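Local coordinates for protein 5-oxoprolinase subunit C (Escherichia coli, PDB 5DUD) that catalyses, as one subunit of the ATP-dependent 5-oxoprolinase, the cleavage of 5-oxoproline to L-glutamate, driven by hydrolysis of ATP to ADP and phosphate, at residues W198-Q203 with A270-G275; Y209-Q214 with P242-N247. All blocks are in the same frame, centred on the assembly; numbering follows the deposited sequence.

Contact 1 (W198-Q203 with A270-G275); sequences WQLSSQ and AQIPLG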
loop_
_atom_site.group_PDB
_atom_site.type_symbol
_atom_site.label_atom_id
_atom_site.label_comp_id
_atom_site.label_asym_id
_atom_site.label_seq_id
_atom_site.Cartn_x
_atom_site.Cartn_y
_atom_site.Cartn_z
ATOM N N TRP A 198 14.841 13.237 -12.300
ATOM C CA TRP A 198 14.031 13.487 -11.107
ATOM C C TRP A 198 14.818 13.184 -9.836
ATOM O O TRP A 198 15.238 12.047 -9.655
ATOM C CB TRP A 198 12.770 12.626 -11.175
ATOM C CG TRP A 198 11.918 12.998 -12.347
ATOM C CD1 TRP A 198 12.007 12.492 -13.610
ATOM C CD2 TRP A 198 11.044 14.127 -12.429
ATOM N NE1 TRP A 198 11.171 13.181 -14.454
ATOM C CE2 TRP A 198 10.567 14.193 -13.755
ATOM C CE3 TRP A 198 10.575 15.061 -11.496
ATOM C CZ2 TRP A 198 9.640 15.155 -14.168
ATOM C CZ3 TRP A 198 9.671 16.023 -11.910
ATOM C CH2 TRP A 198 9.206 16.058 -13.229
ATOM N N GLN A 199 15.020 14.194 -8.965
ATOM C CA GLN A 199 15.770 14.031 -7.718
ATOM C C GLN A 199 14.849 13.528 -6.608
ATOM O O GLN A 199 13.752 14.055 -6.447
ATOM C CB GLN A 199 16.434 15.359 -7.308
ATOM C CG GLN A 199 17.667 15.169 -6.411
ATOM C CD GLN A 199 17.809 16.183 -5.292
ATOM O OE1 GLN A 199 17.089 17.186 -5.204
ATOM N NE2 GLN A 199 18.783 15.962 -4.426
ATOM N N LEU A 200 15.331 12.601 -5.765
ATOM C CA LEU A 200 14.536 12.093 -4.647
ATOM C C LEU A 200 14.534 13.111 -3.484
ATOM O O LEU A 200 15.556 13.740 -3.199
ATOM C CB LEU A 200 15.076 10.723 -4.187
ATOM C CG LEU A 200 14.131 9.805 -3.372
ATOM C CD1 LEU A 200 12.903 9.397 -4.170
ATOM C CD2 LEU A 200 14.865 8.526 -2.897
ATOM N N SER A 201 13.367 13.288 -2.847
ATOM C CA SER A 201 13.181 14.223 -1.738
ATOM C C SER A 201 13.198 13.499 -0.393
ATOM O O SER A 201 12.818 12.331 -0.314
ATOM C CB SER A 201 11.859 14.972 -1.897
ATOM O OG SER A 201 11.977 16.315 -1.458
ATOM N N SER A 202 13.564 14.226 0.678
ATOM C CA SER A 202 13.611 13.713 2.058
ATOM C C SER A 202 12.248 13.185 2.588
ATOM O O SER A 202 12.246 12.367 3.507
ATOM C CB SER A 202 14.120 14.794 3.008
ATOM O OG SER A 202 13.241 15.907 3.052
ATOM N N GLN A 203 11.113 13.655 2.029
ATOM C CA GLN A 203 9.764 13.192 2.403
ATOM C C GLN A 203 9.526 11.718 2.051
ATOM O O GLN A 203 8.697 11.058 2.689
ATOM C CB GLN A 203 8.697 14.034 1.690
ATOM C CG GLN A 203 8.439 15.375 2.361
ATOM C CD GLN A 203 7.431 15.248 3.481
ATOM O OE1 GLN A 203 6.231 15.079 3.242
ATOM N NE2 GLN A 203 7.887 15.295 4.727
ATOM N N ALA A 270 13.913 1.107 -4.487
ATOM C CA ALA A 270 14.296 0.779 -3.110
ATOM C C ALA A 270 15.748 1.090 -2.791
ATOM O O ALA A 270 16.026 1.431 -1.644
ATOM C CB ALA A 270 14.038 -0.699 -2.837
ATOM N N GLN A 271 16.670 0.941 -3.761
ATOM C CA GLN A 271 18.091 1.169 -3.511
ATOM C C GLN A 271 18.553 2.585 -3.820
ATOM O O GLN A 271 19.648 2.946 -3.401
ATOM C CB GLN A 271 18.948 0.184 -4.317
ATOM C CG GLN A 271 18.676 -1.303 -4.053
ATOM C CD GLN A 271 18.653 -1.749 -2.608
ATOM O OE1 GLN A 271 19.202 -1.105 -1.711
ATOM N NE2 GLN A 271 18.128 -2.937 -2.368
ATOM N N ILE A 272 17.751 3.396 -4.522
ATOM C CA ILE A 272 18.165 4.754 -4.895
ATOM C C ILE A 272 18.360 5.655 -3.656
ATOM O O ILE A 272 17.387 5.929 -2.951
ATOM C CB ILE A 272 17.175 5.411 -5.901
ATOM C CG1 ILE A 272 17.348 4.783 -7.303
ATOM C CG2 ILE A 272 17.395 6.938 -5.992
ATOM C CD1 ILE A 272 16.160 4.954 -8.230
ATOM N N PRO A 273 19.582 6.206 -3.425
ATOM C CA PRO A 273 19.779 7.104 -2.268
ATOM C C PRO A 273 18.940 8.393 -2.317
ATOM O O PRO A 273 18.484 8.804 -3.383
ATOM C CB PRO A 273 21.277 7.434 -2.319
ATOM C CG PRO A 273 21.887 6.357 -3.125
ATOM C CD PRO A 273 20.856 5.981 -4.138
ATOM N N LEU A 274 18.776 9.052 -1.156
ATOM C CA LEU A 274 17.939 10.253 -1.015
ATOM C C LEU A 274 18.459 11.524 -1.758
ATOM O O LEU A 274 17.708 12.494 -1.856
ATOM C CB LEU A 274 17.695 10.588 0.476
ATOM C CG LEU A 274 16.439 9.929 1.076
ATOM C CD1 LEU A 274 16.480 9.904 2.599
ATOM C CD2 LEU A 274 15.171 10.628 0.590
ATOM N N GLY A 275 19.690 11.508 -2.272
ATOM C CA GLY A 275 20.240 12.620 -3.040
ATOM C C GLY A 275 20.519 12.339 -4.505
ATOM O O GLY A 275 20.923 13.263 -5.218
#

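Contact 2 (Y209-Q214 with P242-N247); sequences YRLQGQ and PIVLMN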
loop_
_atom_site.group_PDB
_atom_site.type_symbol
_atom_site.label_atom_id
_atom_site.label_comp_id
_atom_site.label_asym_id
_atom_site.label_seq_id
_atom_site.Cartn_x
_atom_site.Cartn_y
_atom_site.Cartn_z
ATOM N N TYR A 209 7.211 7.884 -2.635
ATOM C CA TYR A 209 8.388 8.698 -2.945
ATOM C C TYR A 209 8.007 10.025 -3.596
ATOM O O TYR A 209 7.424 10.003 -4.676
ATOM C CB TYR A 209 9.331 7.960 -3.918
ATOM C CG TYR A 209 10.243 6.879 -3.364
ATOM C CD1 TYR A 209 9.951 6.228 -2.170
ATOM C CD2 TYR A 209 11.335 6.429 -4.093
ATOM C CE1 TYR A 209 10.780 5.219 -1.676
ATOM C CE2 TYR A 209 12.172 5.430 -3.609
ATOM C CZ TYR A 209 11.891 4.821 -2.399
ATOM O OH TYR A 209 12.694 3.814 -1.911
ATOM N N ARG A 210 8.423 11.170 -3.017
ATOM C CA ARG A 210 8.187 12.501 -3.604
ATOM C C ARG A 210 9.398 12.883 -4.476
ATOM O O ARG A 210 10.527 12.782 -4.003
ATOM C CB ARG A 210 7.932 13.548 -2.502
ATOM C CG ARG A 210 6.913 13.062 -1.463
ATOM C CD ARG A 210 5.910 14.104 -1.005
ATOM N NE ARG A 210 4.785 13.475 -0.306
ATOM C CZ ARG A 210 3.710 14.114 0.151
ATOM N NH1 ARG A 210 3.593 15.430 -0.005
ATOM N NH2 ARG A 210 2.744 13.444 0.767
ATOM N N LEU A 211 9.172 13.246 -5.753
ATOM C CA LEU A 211 10.249 13.551 -6.691
ATOM C C LEU A 211 10.399 15.052 -6.926
ATOM O O LEU A 211 9.422 15.708 -7.270
ATOM C CB LEU A 211 9.973 12.853 -8.033
ATOM C CG LEU A 211 9.667 11.353 -7.998
ATOM C CD1 LEU A 211 9.461 10.810 -9.415
ATOM C CD2 LEU A 211 10.769 10.567 -7.294
ATOM N N GLN A 212 11.626 15.581 -6.787
ATOM C CA GLN A 212 11.943 16.989 -7.050
ATOM C C GLN A 212 12.430 17.167 -8.489
ATOM O O GLN A 212 13.405 16.524 -8.879
ATOM C CB GLN A 212 13.038 17.493 -6.102
ATOM C CG GLN A 212 12.735 17.504 -4.603
ATOM C CD GLN A 212 11.673 18.497 -4.151
ATOM O OE1 GLN A 212 10.649 18.691 -4.804
ATOM N NE2 GLN A 212 11.877 19.175 -3.019
ATOM N N GLY A 213 11.793 18.050 -9.247
ATOM C CA GLY A 213 12.205 18.308 -10.620
ATOM C C GLY A 213 11.492 19.483 -11.252
ATOM O O GLY A 213 11.378 20.537 -10.623
ATOM N N GLN A 214 10.991 19.307 -12.496
ATOM C CA GLN A 214 10.297 20.353 -13.261
ATOM C C GLN A 214 8.784 20.371 -12.970
ATOM O O GLN A 214 8.202 19.331 -12.661
ATOM C CB GLN A 214 10.535 20.153 -14.766
ATOM N N PRO A 242 5.906 15.036 -9.202
ATOM C CA PRO A 242 5.359 13.664 -9.181
ATOM C C PRO A 242 5.652 12.872 -7.892
ATOM O O PRO A 242 6.739 12.994 -7.335
ATOM C CB PRO A 242 6.002 12.983 -10.403
ATOM C CG PRO A 242 7.058 13.881 -10.875
ATOM C CD PRO A 242 6.950 15.205 -10.229
ATOM N N ILE A 243 4.672 12.048 -7.441
ATOM C CA ILE A 243 4.760 11.204 -6.240
ATOM C C ILE A 243 4.624 9.742 -6.669
ATOM O O ILE A 243 3.561 9.359 -7.155
ATOM C CB ILE A 243 3.675 11.583 -5.186
ATOM C CG1 ILE A 243 3.720 13.096 -4.857
ATOM C CG2 ILE A 243 3.837 10.738 -3.898
ATOM C CD1 ILE A 243 2.686 13.562 -3.815
ATOM N N VAL A 244 5.665 8.921 -6.444
ATOM C CA VAL A 244 5.657 7.501 -6.802
ATOM C C VAL A 244 5.116 6.707 -5.624
ATOM O O VAL A 244 5.714 6.733 -4.555
ATOM C CB VAL A 244 7.060 6.981 -7.204
ATOM C CG1 VAL A 244 6.971 5.573 -7.777
ATOM C CG2 VAL A 244 7.755 7.920 -8.179
ATOM N N LEU A 245 4.024 5.971 -5.821
ATOM C CA LEU A 245 3.445 5.170 -4.742
ATOM C C LEU A 245 4.243 3.887 -4.568
ATOM O O LEU A 245 4.618 3.277 -5.568
ATOM C CB LEU A 245 1.981 4.846 -5.048
ATOM C CG LEU A 245 1.080 6.058 -5.278
ATOM C CD1 LEU A 245 -0.334 5.625 -5.625
ATOM C CD2 LEU A 245 1.065 6.971 -4.067
ATOM N N MET A 246 4.523 3.487 -3.313
ATOM C CA MET A 246 5.288 2.276 -3.011
ATOM C C MET A 246 4.347 1.250 -2.332
ATOM O O MET A 246 3.144 1.290 -2.587
ATOM C CB MET A 246 6.534 2.627 -2.165
ATOM C CG MET A 246 7.462 3.648 -2.817
ATOM S SD MET A 246 8.086 3.191 -4.456
ATOM C CE MET A 246 9.254 1.904 -4.028
ATOM N N ASN A 247 4.873 0.308 -1.527
ATOM C CA ASN A 247 4.069 -0.781 -0.961
ATOM C C ASN A 247 3.081 -0.361 0.151
ATOM O O ASN A 247 1.954 -0.846 0.128
ATOM C CB ASN A 247 4.971 -1.897 -0.440
ATOM C CG ASN A 247 5.890 -2.498 -1.483
ATOM O OD1 ASN A 247 6.311 -1.833 -2.435
ATOM N ND2 ASN A 247 6.273 -3.755 -1.306
#

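Contact 1 (W198-Q203 with A270-G275)
Leu200 and Leu274 make a mostly apolar, partly buried contact between the end of strand 198-200 and the loop that leaves helix 266-271 on its way to strand 277-282. The touching parts of the two segments run nearly at right angles, 82° apart, and come nearest at these leucines, whose CA atoms are 5.3 Å apart. Leu200 points into the loop. Its chi1 of -160° turns CG away from the amide nitrogen and lays CD2 against the loop backbone, 3.6 Å from Ile272 O, and the same methyl reaches Leu274 CD2 at 4.1 Å. CG2 of Ile272 is a looser neighbour, 4.3 Å from Leu200 CD2. Strands 198-200 and 277-282 are antiparallel neighbours in a mixed sheet of the carboxyltransferase-type domain, which belongs to the cyclophilin-like clan, so the loop folds back beside the strand that its own continuation will pair with. Ile278 of that continuation touches both Leu200 and Ile272. The branch of Leu274 carrying CD2 reaches past Leu200 to the backbone of Ser201 and Ser202, whereas at the exposed margin the bent chain of Gln199 brings NE2 to 3.5 Å from Gly275 O, close but not hydrogen-bonded.

Contact 2 (Y209-Q214 with P242-N247)
Tyr209 and Met246 meet face-on: the sulfur of Met246 sits over the centre of the tyrosine ring, SD 4.3 Å from the centroid of Tyr209 and 11° off its normal, a Met-aromatic contact. The methionine chain, bent at both chi2 and chi3 (-57° and -72°), curls to bring SD above the ring, while its CG touches the ring margin at Tyr209 CD1. The antiparallel pairing of strands 209-212 and 243-245 sets up this meeting. Tyr209 and Val244 form a hydrogen-bonded pair, Tyr209 N giving to Val244 O and Val244 N to Tyr209 O, each 2.7 Å; two residues on, Leu211 N gives to Pro242 O at 2.9 Å. Pairs in such a sheet send their side chains to one face, and Tyr209 and Val244 lie together with CB atoms in contact. Leu211 slants across Val244 on that face, its CD1 3.6 Å from Val244 CG2, and also borders the Pro242 ring, with CD1 4.2 Å from Pro242 CG. Cut back to an alanine here, the side chain would probably leave a gap beside Val244 CG2 and deprive the proline ring of one of its apolar neighbours. On the other face, Arg210 and Ile243, a non-hydrogen-bonded pair, run side by side in the same direction; CD1 of Ile243 lies over one face of the guanidinium, toward its rim, 4.1 Å from Arg210 NE. The hydroxyl of Tyr209 is hydrogen-bonded to Leu269 O, in helix 266-271. Strand 198-200 pairs with the other edge of 209-212, strand 233-235 with that of 243-245, and Ile278 and Phe280 of strand 277-282 pack against Leu211.

The two contacts show how a strand pair and a loop contact can share one sheet: their centres lie 9 Å apart, and strands 198-200 and 208-212 are adjacent in it. Backbone joins them, with probable hydrogen bonds from Gln212 N to Gln199 O (2.6 Å) and from Ser201 N to Arg210 O (3.1 Å). Side chains join them too. Leu200 of contact 1 rests on Tyr209 and Leu211 of contact 2, and the Trp198 ring packs against Pro242, CZ3 to CD at 3.3 Å. Along the chain, contact 2 is nested inside the loop that contact 1 closes, and helix 266-271 meets both, leading into 270-275 and accepting a hydrogen bond from the hydroxyl of Tyr209 at Leu269 O.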